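PDB 2Y2W: arabinofuranosidase from Bifidobacterium longum, which hydrolyses terminal alpha-L-arabinofuranosyl bonds in arabinans and arabinoxylan, a step in breaking down the plant cell wall. Local coordinates for residues 424-429 with 527-532. Residues are numbered along the deposited sequence; the frame is centred on the assembly and turned at random.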
# COMPACT_ATOMS: atom_id res chain seq x y z
N PRO D 424 19.30 -29.04 31.17
CA PRO D 424 18.97 -28.06 32.19
C PRO D 424 18.76 -26.64 31.65
O PRO D 424 19.14 -26.33 30.52
CB PRO D 424 20.20 -28.09 33.10
CG PRO D 424 21.32 -28.41 32.18
CD PRO D 424 20.76 -29.30 31.11
N ALA D 425 18.14 -25.81 32.47
CA ALA D 425 18.07 -24.37 32.24
C ALA D 425 18.81 -23.69 33.38
O ALA D 425 18.69 -24.10 34.54
CB ALA D 425 16.64 -23.91 32.17
N TRP D 426 19.58 -22.66 33.05
CA TRP D 426 20.42 -21.99 34.05
C TRP D 426 20.41 -20.47 33.91
O TRP D 426 20.03 -19.93 32.87
CB TRP D 426 21.85 -22.53 34.01
CG TRP D 426 22.51 -22.51 32.65
CD1 TRP D 426 22.43 -23.47 31.68
CD2 TRP D 426 23.35 -21.48 32.11
NE1 TRP D 426 23.16 -23.10 30.58
CE2 TRP D 426 23.74 -21.88 30.82
CE3 TRP D 426 23.81 -20.25 32.60
CZ2 TRP D 426 24.57 -21.10 30.00
CZ3 TRP D 426 24.64 -19.47 31.79
CH2 TRP D 426 25.00 -19.91 30.51
N ARG D 427 20.82 -19.80 34.99
CA ARG D 427 20.82 -18.34 35.06
C ARG D 427 22.15 -17.78 34.58
O ARG D 427 23.22 -18.25 34.99
CB ARG D 427 20.58 -17.88 36.50
CG ARG D 427 19.33 -18.44 37.15
CD ARG D 427 19.46 -18.41 38.67
NE ARG D 427 18.35 -19.10 39.33
CZ ARG D 427 18.30 -20.42 39.54
NH1 ARG D 427 19.28 -21.21 39.14
NH2 ARG D 427 17.24 -20.94 40.15
N GLN D 428 22.08 -16.78 33.71
CA GLN D 428 23.26 -16.04 33.29
C GLN D 428 23.55 -14.98 34.34
O GLN D 428 22.75 -14.77 35.25
CB GLN D 428 23.06 -15.40 31.92
CG GLN D 428 22.95 -16.40 30.79
CD GLN D 428 23.78 -16.01 29.58
OE1 GLN D 428 24.99 -15.86 29.68
NE2 GLN D 428 23.12 -15.87 28.44
N THR D 429 24.68 -14.29 34.20
CA THR D 429 25.07 -13.25 35.15
C THR D 429 24.07 -12.10 35.16
O THR D 429 23.87 -11.46 36.20
CB THR D 429 26.49 -12.71 34.86
OG1 THR D 429 26.51 -12.07 33.58
CG2 THR D 429 27.51 -13.84 34.88
N ASN D 527 29.29 -17.40 33.46
CA ASN D 527 28.53 -18.63 33.70
C ASN D 527 28.35 -19.41 32.41
O ASN D 527 27.91 -18.85 31.40
CB ASN D 527 27.16 -18.30 34.32
CG ASN D 527 27.26 -17.85 35.76
OD1 ASN D 527 28.14 -18.28 36.51
ND2 ASN D 527 26.34 -16.98 36.17
N THR D 528 28.69 -20.69 32.43
CA THR D 528 28.60 -21.55 31.25
C THR D 528 27.72 -22.76 31.52
O THR D 528 27.38 -23.05 32.66
CB THR D 528 30.00 -22.02 30.78
OG1 THR D 528 30.66 -22.70 31.84
CG2 THR D 528 30.85 -20.83 30.32
N ALA D 529 27.34 -23.47 30.46
CA ALA D 529 26.52 -24.68 30.58
C ALA D 529 27.18 -25.73 31.48
O ALA D 529 26.50 -26.52 32.12
CB ALA D 529 26.23 -25.27 29.21
N GLU D 530 28.51 -25.72 31.51
CA GLU D 530 29.29 -26.66 32.30
C GLU D 530 29.34 -26.25 33.78
O GLU D 530 29.04 -27.06 34.66
CB GLU D 530 30.70 -26.82 31.73
CG GLU D 530 30.77 -26.99 30.20
CD GLU D 530 30.40 -28.40 29.72
OE1 GLU D 530 29.30 -28.89 30.05
OE2 GLU D 530 31.22 -29.01 28.99
N ALA D 531 29.71 -25.00 34.04
CA ALA D 531 29.72 -24.44 35.39
C ALA D 531 28.77 -23.23 35.46
O ALA D 531 29.20 -22.09 35.29
CB ALA D 531 31.14 -24.06 35.81
N PRO D 532 27.48 -23.49 35.72
CA PRO D 532 26.44 -22.46 35.60
C PRO D 532 26.34 -21.48 36.77
O PRO D 532 25.67 -20.45 36.64
CB PRO D 532 25.15 -23.29 35.49
CG PRO D 532 25.44 -24.53 36.25
CD PRO D 532 26.92 -24.80 36.12
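Trp426 lays its indole against the backbone of 527-532 in a van der Waals contact, and it contributes the largest share, 97 Å², of the 322 Å² buried between the segments. The peptide joining Thr528 to Ala529 passes over one face of the ring: Ala529 N sits 3.5 Å above the plane, offset toward the rim, and Thr528 O lies higher, over the centre. At the far end of the indole, CH2 comes within 3.2 Å of Asn527 O. Pro532 packs at the root of the side chain, its CB 3.7 Å from Trp426 CB. A chi1 of 53° places CG between the backbone N and the carbonyl carbon, and from there the ring reaches from Pro532, at its CB and CG end, to Asn527 at CZ3 and CH2, with NE1 beside Ala529. With the indole cut back to an alanine, the 528-529 peptide and Asn527 O would probably lose the surface they lie against, and a gap would open there.

Beside the ring, Asn527 sets its amide against a carbonyl oxygen and a methyl group. The amide plane is turned 88° from the indole plane, and ND2 stands 3.6 Å from both Arg427 O and Thr429 CG2, contacts rather than bonds; OD1 accepts a hydrogen bond from Val535 N. Inside the loop, Thr528 N bonds to Ala531 O at 3.2 Å, while Ala531 N returns a weak bond to Thr528 OG1, closing a compact turn.

Strands 425-427 and 417-419 form an antiparallel hairpin after the last (beta/alpha)8-barrel strand; the contact ties it to a beta-domain loop, consistent with packing between the two parts of a family 51 enzyme.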